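Local atomic coordinates of extracellular ligand-binding receptor (Desulfitobacterium hafniense, PDB entry 4MLC), a protein that probably binds amino acids or related small solutes at the cell surface for ABC-type uptake, and also binds calcium ions. Residues E143-Y148 with G197-F202; G251-S256 with L343-D348; D152-G157 with A204-G209. All blocks are in the same frame, centred on the assembly; numbering follows the deposited sequence. Where two conformers were deposited one is given.

Contact 1. Residues E143-Y148 with G197-F202. With CA (calcium ion), chain B.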
loop_
_atom_site.group_PDB
_atom_site.type_symbol
_atom_site.label_atom_id
_atom_site.label_comp_id
_atom_site.label_asym_id
_atom_site.label_seq_id
_atom_site.Cartn_x
_atom_site.Cartn_y
_atom_site.Cartn_z
ATOM N N GLU A 143 -20.120 -11.124 -13.786
ATOM C CA GLU A 143 -20.682 -12.343 -13.217
ATOM C C GLU A 143 -19.725 -13.572 -13.169
ATOM O O GLU A 143 -19.794 -14.378 -12.235
ATOM C CB GLU A 143 -22.038 -12.680 -13.884
ATOM C CG GLU A 143 -23.209 -11.680 -13.584
ATOM C CD GLU A 143 -23.989 -11.917 -12.257
ATOM O OE1 GLU A 143 -25.109 -11.355 -12.133
ATOM O OE2 GLU A 143 -23.502 -12.631 -11.342
ATOM N N ARG A 144 -18.843 -13.700 -14.157
ATOM C CA ARG A 144 -17.978 -14.876 -14.266
ATOM C C ARG A 144 -16.553 -14.474 -14.610
ATOM O O ARG A 144 -16.309 -13.906 -15.672
ATOM C CB ARG A 144 -18.497 -15.834 -15.346
ATOM C CG ARG A 144 -19.851 -16.464 -15.049
ATOM C CD ARG A 144 -20.442 -17.134 -16.290
ATOM N NE ARG A 144 -21.761 -17.706 -16.033
ATOM C CZ ARG A 144 -22.893 -17.009 -16.030
ATOM N NH1 ARG A 144 -24.045 -17.624 -15.790
ATOM N NH2 ARG A 144 -22.874 -15.700 -16.270
HETATM N N MSE A 145 -15.610 -14.785 -13.727
HETATM C CA MSE A 145 -14.222 -14.339 -13.909
HETATM C C MSE A 145 -13.125 -15.355 -13.715
HETATM O O MSE A 145 -13.312 -16.423 -13.139
HETATM C CB MSE A 145 -13.913 -13.172 -12.994
HETATM C CG MSE A 145 -14.733 -11.947 -13.315
HETATM SE SE MSE A 145 -14.263 -10.391 -12.231
HETATM C CE MSE A 145 -12.394 -10.203 -12.833
ATOM N N VAL A 146 -11.949 -14.961 -14.177
ATOM C CA VAL A 146 -10.778 -15.803 -14.094
ATOM C C VAL A 146 -9.636 -15.118 -13.335
ATOM O O VAL A 146 -9.425 -13.926 -13.461
ATOM C CB VAL A 146 -10.384 -16.226 -15.492
ATOM C CG1 VAL A 146 -8.947 -16.570 -15.580
ATOM C CG2 VAL A 146 -11.212 -17.391 -15.909
ATOM N N ILE A 147 -8.923 -15.871 -12.513
ATOM C CA ILE A 147 -7.833 -15.286 -11.754
ATOM C C ILE A 147 -6.486 -15.777 -12.246
ATOM O O ILE A 147 -6.278 -16.969 -12.410
ATOM C CB ILE A 147 -7.984 -15.582 -10.250
ATOM C CG1 ILE A 147 -9.333 -15.051 -9.753
ATOM C CG2 ILE A 147 -6.807 -14.995 -9.442
ATOM C CD1 ILE A 147 -9.684 -15.510 -8.379
ATOM N N TYR A 148 -5.572 -14.852 -12.494
ATOM C CA TYR A 148 -4.188 -15.216 -12.779
ATOM C C TYR A 148 -3.304 -14.896 -11.554
ATOM O O TYR A 148 -3.091 -13.729 -11.220
ATOM C CB TYR A 148 -3.696 -14.507 -14.053
ATOM C CG TYR A 148 -2.279 -14.844 -14.475
ATOM C CD1 TYR A 148 -1.795 -16.155 -14.392
ATOM C CD2 TYR A 148 -1.421 -13.862 -14.967
ATOM C CE1 TYR A 148 -0.500 -16.482 -14.775
ATOM C CE2 TYR A 148 -0.122 -14.180 -15.368
ATOM C CZ TYR A 148 0.331 -15.495 -15.262
ATOM O OH TYR A 148 1.612 -15.836 -15.643
ATOM N N GLY A 197 -17.830 -18.469 -20.523
ATOM C CA GLY A 197 -18.503 -17.187 -20.473
ATOM C C GLY A 197 -17.777 -16.193 -19.584
ATOM O O GLY A 197 -18.413 -15.390 -18.904
HETATM N N MSE A 198 -16.447 -16.239 -19.591
HETATM C CA MSE A 198 -15.634 -15.293 -18.824
HETATM C C MSE A 198 -15.868 -13.835 -19.227
HETATM O O MSE A 198 -15.904 -13.513 -20.408
HETATM C CB MSE A 198 -14.166 -15.626 -18.982
HETATM C CG MSE A 198 -13.257 -14.514 -18.526
HETATM SE SE MSE A 198 -11.642 -14.391 -19.597
HETATM C CE MSE A 198 -10.585 -15.485 -18.596
ATOM N N ASP A 199 -16.030 -12.950 -18.246
ATOM C CA ASP A 199 -16.242 -11.536 -18.552
ATOM C C ASP A 199 -15.203 -10.586 -17.923
ATOM O O ASP A 199 -15.321 -9.361 -18.018
ATOM C CB ASP A 199 -17.696 -11.105 -18.271
ATOM C CG ASP A 199 -18.071 -11.179 -16.795
ATOM O OD1 ASP A 199 -19.212 -11.620 -16.475
ATOM O OD2 ASP A 199 -17.234 -10.768 -15.959
ATOM N N GLY A 200 -14.167 -11.153 -17.312
ATOM C CA GLY A 200 -13.117 -10.348 -16.719
ATOM C C GLY A 200 -11.958 -11.177 -16.208
ATOM O O GLY A 200 -12.135 -12.361 -15.925
ATOM N N ILE A 201 -10.779 -10.559 -16.103
ATOM C CA ILE A 201 -9.599 -11.197 -15.515
ATOM C C ILE A 201 -8.945 -10.368 -14.414
ATOM O O ILE A 201 -8.674 -9.178 -14.591
ATOM C CB ILE A 201 -8.511 -11.497 -16.563
ATOM C CG1 ILE A 201 -9.078 -12.371 -17.682
ATOM C CG2 ILE A 201 -7.291 -12.141 -15.893
ATOM C CD1 ILE A 201 -8.135 -12.605 -18.839
ATOM N N PHE A 202 -8.678 -11.014 -13.285
ATOM C CA PHE A 202 -7.978 -10.395 -12.178
ATOM C C PHE A 202 -6.563 -10.931 -12.165
ATOM O O PHE A 202 -6.349 -12.131 -12.082
ATOM C CB PHE A 202 -8.661 -10.741 -10.855
ATOM C CG PHE A 202 -8.023 -10.097 -9.664
ATOM C CD1 PHE A 202 -8.166 -8.746 -9.437
ATOM C CD2 PHE A 202 -7.283 -10.839 -8.771
ATOM C CE1 PHE A 202 -7.576 -8.144 -8.347
ATOM C CE2 PHE A 202 -6.700 -10.247 -7.680
ATOM C CZ PHE A 202 -6.838 -8.894 -7.473
HETATM CA CA CA B . -24.246 -13.908 -9.306
HETATM O O HOH W 1 -21.183 -13.924 -18.076
HETATM O O HOH W 2 -25.241 -14.564 -7.142
HETATM O O HOH W 3 -22.827 -15.624 -10.376
HETATM O O HOH W 4 -25.272 -11.872 -8.234
#
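D199 closes over the start of strand 144-148, its carboxylate taken up by the backbone of E143 and R144. CB passes near R144 O. CG, set between the backbone N and the carbonyl carbon (chi1 65°), turns the carboxylate back onto the other strand. OD1 then accepts two amides: E143 N at 2.9 Å, through its syn lone pair, and R144 N at 3.1 Å, from above the carboxylate plane. OD2 lies beside CG of selenomethionine M145, 3.8 Å away, and makes no bond to the nearby R144 O. That carbonyl instead takes a 2.8 Å bond from D199 N. Beyond D199 the two strands run parallel, adjacent in the mixed sheet of the C-terminal lobe of a periplasmic-binding-protein fold, with 172-177 flanking 144-149 on its far side; F202 N bonds V146 O (3.0 Å) and Y148 N bonds F202 O (2.9 Å). With an alanine replacing D199, the amides of E143 and R144 would probably lose their shared acceptor. I147 CG2 meets the F202 ring at its edge, 4.2 Å from CD2. E143 leads away, its OE2 binding a calcium ion at 2.5 Å with G170 O and three waters.

Contact 2. Residues G251-S256 with L343-D348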
loop_
_atom_site.group_PDB
_atom_site.type_symbol
_atom_site.label_atom_id
_atom_site.label_comp_id
_atom_site.label_asym_id
_atom_site.label_seq_id
_atom_site.Cartn_x
_atom_site.Cartn_y
_atom_site.Cartn_z
ATOM N N GLY A 251 -7.360 0.736 -20.337
ATOM C CA GLY A 251 -8.543 0.145 -19.742
ATOM C C GLY A 251 -8.273 -0.713 -18.520
ATOM O O GLY A 251 -9.186 -1.319 -17.959
ATOM N N LEU A 252 -7.018 -0.782 -18.108
ATOM C CA LEU A 252 -6.669 -1.628 -16.983
ATOM C C LEU A 252 -7.109 -0.961 -15.685
ATOM O O LEU A 252 -6.767 0.181 -15.396
ATOM C CB LEU A 252 -5.173 -1.952 -16.973
ATOM C CG LEU A 252 -4.670 -2.525 -15.650
ATOM C CD1 LEU A 252 -4.906 -4.024 -15.549
ATOM C CD2 LEU A 252 -3.214 -2.211 -15.465
ATOM N N LEU A 253 -7.898 -1.679 -14.910
ATOM C CA LEU A 253 -8.374 -1.137 -13.663
ATOM C C LEU A 253 -7.436 -1.557 -12.539
ATOM O O LEU A 253 -7.165 -2.748 -12.365
ATOM C CB LEU A 253 -9.777 -1.632 -13.397
ATOM C CG LEU A 253 -10.440 -1.046 -12.163
ATOM C CD1 LEU A 253 -10.454 0.472 -12.230
ATOM C CD2 LEU A 253 -11.826 -1.609 -12.066
ATOM N N VAL A 254 -6.931 -0.572 -11.799
ATOM C CA VAL A 254 -5.997 -0.801 -10.711
ATOM C C VAL A 254 -6.567 -0.354 -9.363
ATOM O O VAL A 254 -6.947 0.804 -9.183
ATOM C CB VAL A 254 -4.692 -0.043 -10.963
ATOM C CG1 VAL A 254 -3.778 -0.083 -9.732
ATOM C CG2 VAL A 254 -3.993 -0.619 -12.172
ATOM N N GLY A 255 -6.538 -1.250 -8.394
ATOM C CA GLY A 255 -6.911 -0.918 -7.040
ATOM C C GLY A 255 -5.726 -0.456 -6.246
ATOM O O GLY A 255 -4.781 -1.172 -6.075
ATOM N N SER A 256 -5.781 0.773 -5.776
ATOM C CA SER A 256 -4.673 1.376 -5.078
ATOM C C SER A 256 -5.161 2.317 -4.017
ATOM O O SER A 256 -6.187 2.106 -3.420
ATOM C CB SER A 256 -3.790 2.137 -6.052
ATOM O OG SER A 256 -2.562 2.497 -5.452
ATOM N N LEU A 343 -9.883 3.448 -6.720
ATOM C CA LEU A 343 -9.830 2.693 -7.961
ATOM C C LEU A 343 -9.391 3.580 -9.116
ATOM O O LEU A 343 -9.904 4.686 -9.295
ATOM C CB LEU A 343 -11.185 2.080 -8.283
ATOM C CG LEU A 343 -11.686 1.047 -7.275
ATOM C CD1 LEU A 343 -12.971 0.420 -7.777
ATOM C CD2 LEU A 343 -10.656 -0.010 -7.020
ATOM N N LYS A 344 -8.446 3.077 -9.902
ATOM C CA LYS A 344 -7.811 3.846 -10.965
ATOM C C LYS A 344 -7.859 3.108 -12.294
ATOM O O LYS A 344 -7.420 1.967 -12.374
ATOM C CB LYS A 344 -6.345 4.111 -10.603
ATOM C CG LYS A 344 -6.143 4.785 -9.252
ATOM C CD LYS A 344 -4.661 5.036 -8.934
ATOM C CE LYS A 344 -4.507 5.626 -7.512
ATOM N NZ LYS A 344 -3.183 6.254 -7.236
ATOM N N LYS A 345 -8.381 3.753 -13.334
ATOM C CA LYS A 345 -8.355 3.184 -14.688
ATOM C C LYS A 345 -7.262 3.842 -15.546
ATOM O O LYS A 345 -7.069 5.058 -15.496
ATOM C CB LYS A 345 -9.728 3.330 -15.355
ATOM C CG LYS A 345 -9.984 2.417 -16.563
ATOM C CD LYS A 345 -11.489 2.264 -16.865
ATOM C CE LYS A 345 -12.175 1.260 -15.906
ATOM N NZ LYS A 345 -13.585 0.831 -16.283
HETATM N N MSE A 346 -6.532 3.038 -16.316
HETATM C CA MSE A 346 -5.585 3.570 -17.303
HETATM C C MSE A 346 -6.287 4.147 -18.543
HETATM O O MSE A 346 -7.117 3.491 -19.172
HETATM C CB MSE A 346 -4.604 2.490 -17.742
HETATM C CG MSE A 346 -3.401 2.309 -16.820
HETATM SE SE MSE A 346 -2.101 3.750 -17.006
HETATM C CE MSE A 346 -1.943 3.783 -18.947
ATOM N N LYS A 347 -5.940 5.378 -18.891
ATOM C CA LYS A 347 -6.505 6.027 -20.067
ATOM C C LYS A 347 -5.479 6.974 -20.686
ATOM O O LYS A 347 -5.071 7.949 -20.052
ATOM C CB LYS A 347 -7.773 6.785 -19.691
ATOM C CG LYS A 347 -8.539 7.309 -20.878
ATOM C CD LYS A 347 -9.891 7.875 -20.447
ATOM C CE LYS A 347 -10.685 8.430 -21.629
ATOM N NZ LYS A 347 -12.029 8.909 -21.205
ATOM N N ASP A 348 -5.057 6.669 -21.912
ATOM C CA ASP A 348 -4.019 7.431 -22.611
ATOM C C ASP A 348 -2.809 7.722 -21.727
ATOM O O ASP A 348 -2.528 8.878 -21.411
ATOM C CB ASP A 348 -4.580 8.748 -23.149
ATOM C CG ASP A 348 -5.859 8.558 -23.932
ATOM O OD1 ASP A 348 -6.222 7.390 -24.206
ATOM O OD2 ASP A 348 -6.496 9.579 -24.282
#
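V254 and K344 form the hydrogen-bonded pair at the middle of this antiparallel join, V254 N giving to K344 O at 2.6 Å and K344 N returning to V254 O at 2.8 Å. Two further backbone bonds carry the pairing back to the turn that leads in: M346 N to L252 O, 3.0 Å, and G251 N to M346 O, 3.0 Å. G251 has a positive phi (89°), a backbone conformation in which a CB would press on the preceding carbonyl oxygen. Apolar contacts lie on the face of L253, L343 and K345. L253 places CG anti to its N (chi1 -175°), which brings CD1 over the opposite backbone, 4.3 Å from L343 CB and 4.1 Å from the aliphatic CE of K345. Next to it, L343 CD2 rests on the bare CA of G255 at 3.9 Å. On the face of V254 and K344, polar ends meet at D234. K344, extended beyond CG, runs past S256, its CE 3.8 Å from S256 CB, and delivers NZ to a salt bridge with D234, whose OD2 also bonds S256 OG. Strand 253-257 also pairs with 227-229, while 341-347 continues to 350-353; helix 126-139 covers the L253 and L343 face through Y136 and L133.

Contact 3. Residues D152-G157 with A204-G209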
loop_
_atom_site.group_PDB
_atom_site.type_symbol
_atom_site.label_atom_id
_atom_site.label_comp_id
_atom_site.label_asym_id
_atom_site.label_seq_id
_atom_site.Cartn_x
_atom_site.Cartn_y
_atom_site.Cartn_z
ATOM N N ASP A 152 3.242 -17.610 -4.662
ATOM C CA ASP A 152 4.173 -17.094 -3.659
ATOM C C ASP A 152 3.326 -16.347 -2.646
ATOM O O ASP A 152 2.108 -16.377 -2.752
ATOM C CB ASP A 152 5.237 -16.187 -4.285
ATOM C CG ASP A 152 4.654 -14.920 -4.890
ATOM O OD1 ASP A 152 3.671 -14.356 -4.348
ATOM O OD2 ASP A 152 5.196 -14.470 -5.919
ATOM N N SER A 153 3.953 -15.639 -1.709
ATOM C CA SER A 153 3.217 -14.974 -0.622
ATOM C C SER A 153 2.257 -13.871 -1.089
ATOM O O SER A 153 1.098 -13.861 -0.681
ATOM C CB SER A 153 4.179 -14.441 0.442
ATOM O OG SER A 153 4.927 -15.512 1.001
ATOM N N TYR A 154 2.730 -12.966 -1.947
ATOM C CA TYR A 154 1.895 -11.878 -2.456
ATOM C C TYR A 154 0.791 -12.435 -3.319
ATOM O O TYR A 154 -0.378 -12.185 -3.071
ATOM C CB TYR A 154 2.722 -10.868 -3.282
ATOM C CG TYR A 154 1.932 -9.727 -3.942
ATOM C CD1 TYR A 154 1.483 -8.616 -3.203
ATOM C CD2 TYR A 154 1.660 -9.744 -5.311
ATOM C CE1 TYR A 154 0.763 -7.556 -3.819
ATOM C CE2 TYR A 154 0.948 -8.695 -5.938
ATOM C CZ TYR A 154 0.504 -7.605 -5.191
ATOM O OH TYR A 154 -0.182 -6.584 -5.837
ATOM N N GLY A 155 1.191 -13.177 -4.347
ATOM C CA GLY A 155 0.269 -13.760 -5.302
ATOM C C GLY A 155 -0.854 -14.483 -4.603
ATOM O O GLY A 155 -1.994 -14.101 -4.754
ATOM N N ASN A 156 -0.514 -15.497 -3.809
ATOM C CA ASN A 156 -1.504 -16.267 -3.050
ATOM C C ASN A 156 -2.399 -15.416 -2.161
ATOM O O ASN A 156 -3.609 -15.573 -2.204
ATOM C CB ASN A 156 -0.844 -17.368 -2.215
ATOM C CG ASN A 156 -0.260 -18.479 -3.069
ATOM O OD1 ASN A 156 -0.793 -18.818 -4.134
ATOM N ND2 ASN A 156 0.851 -19.052 -2.606
ATOM N N GLY A 157 -1.801 -14.518 -1.373
ATOM C CA GLY A 157 -2.545 -13.617 -0.493
ATOM C C GLY A 157 -3.630 -12.795 -1.194
ATOM O O GLY A 157 -4.799 -12.754 -0.783
ATOM N N ALA A 204 -3.344 -11.192 -10.115
ATOM C CA ALA A 204 -2.706 -11.106 -8.820
ATOM C C ALA A 204 -1.218 -11.439 -8.966
ATOM O O ALA A 204 -0.648 -12.195 -8.197
ATOM C CB ALA A 204 -3.368 -12.058 -7.877
ATOM N N LYS A 205 -0.616 -10.911 -10.013
ATOM C CA LYS A 205 0.806 -11.001 -10.235
ATOM C C LYS A 205 1.299 -9.572 -10.162
ATOM O O LYS A 205 0.631 -8.644 -10.622
ATOM C CB LYS A 205 1.113 -11.535 -11.630
ATOM C CG LYS A 205 1.255 -13.029 -11.751
ATOM C CD LYS A 205 2.208 -13.391 -12.893
ATOM C CE LYS A 205 3.211 -14.474 -12.479
ATOM N NZ LYS A 205 2.607 -15.845 -12.297
ATOM N N THR A 206 2.468 -9.400 -9.578
ATOM C CA THR A 206 3.133 -8.121 -9.542
ATOM C C THR A 206 3.434 -7.658 -10.979
ATOM O O THR A 206 3.685 -8.482 -11.865
ATOM C CB THR A 206 4.406 -8.274 -8.696
ATOM O OG1 THR A 206 4.149 -7.809 -7.359
ATOM C CG2 THR A 206 5.581 -7.537 -9.306
ATOM N N ALA A 207 3.373 -6.352 -11.226
ATOM C CA ALA A 207 3.603 -5.827 -12.572
ATOM C C ALA A 207 4.999 -6.138 -13.140
ATOM O O ALA A 207 5.140 -6.503 -14.314
ATOM C CB ALA A 207 3.332 -4.324 -12.612
ATOM N N THR A 208 6.027 -5.995 -12.315
ATOM C CA THR A 208 7.397 -6.289 -12.753
ATOM C C THR A 208 7.751 -7.782 -12.744
ATOM O O THR A 208 8.784 -8.187 -13.286
ATOM C CB THR A 208 8.439 -5.553 -11.889
ATOM O OG1 THR A 208 8.154 -5.781 -10.500
ATOM C CG2 THR A 208 8.414 -4.056 -12.189
ATOM N N GLY A 209 6.903 -8.592 -12.119
ATOM C CA GLY A 209 7.169 -10.015 -12.011
ATOM C C GLY A 209 6.196 -10.912 -12.753
ATOM O O GLY A 209 5.671 -11.871 -12.173
#
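Y154 and G155, in the first turn of helix 153-168, lie against A204, K205 and T206, where strand 200-204 ends and the chain enters helix 207-221. Before them, D152 holds the N-cap position, its OD1 accepting from G155 N at 2.7 Å and so fixing the start of the helix. Y154 carries CG anti to its backbone N (chi1 176°), which swings the ring out toward the segment 204-209. Its CE2 leads, 3.6 Å from T206 OG1; the tyrosine and threonine side chains cross at about a right angle. K205 C lies at the ring edge, 4.3 Å from Y154 CE2. G155 comes next: its CA lies 3.4 Å from A204 O in a CA-H...O contact, and the A204 methyl CB sits 4.0 Å from G155 O. A CB on G155 would be crowded by the capping D152 OD1. T206 OG1 makes a weak hydrogen bond to S232. A sulfate ion, probably from the crystallisation liquor, lies near Y154, toward the end of the sheet where related proteins have their ligand cleft. Van der Waals packing and one weak C-H...O contact are what join the two segments, so the fit probably depends on shape rather than on strong polar bonds.

From the N terminus, segment 143-148, on strand 144-149, opens contact 1 and helix start 152-157 then opens contact 3. The chain goes through helix 153-168, strand 172-177 and helix 183-196 before 197-202 closes contact 1, and 204-209 closes contact 3 just after. The two contacts therefore cross, and they touch: Y148 O lies 2.8 Å from A204 N, a probable hydrogen bond. Contact 1 pairs two strands; contact 3 packs the helix following one against the chain leaving the other. Contact 2 follows in series, its centre about 17 Å from that of contact 1: 251-256 opens it and, 86 residues later, 40 of them helical, 343-348 closes it on the same mixed sheet.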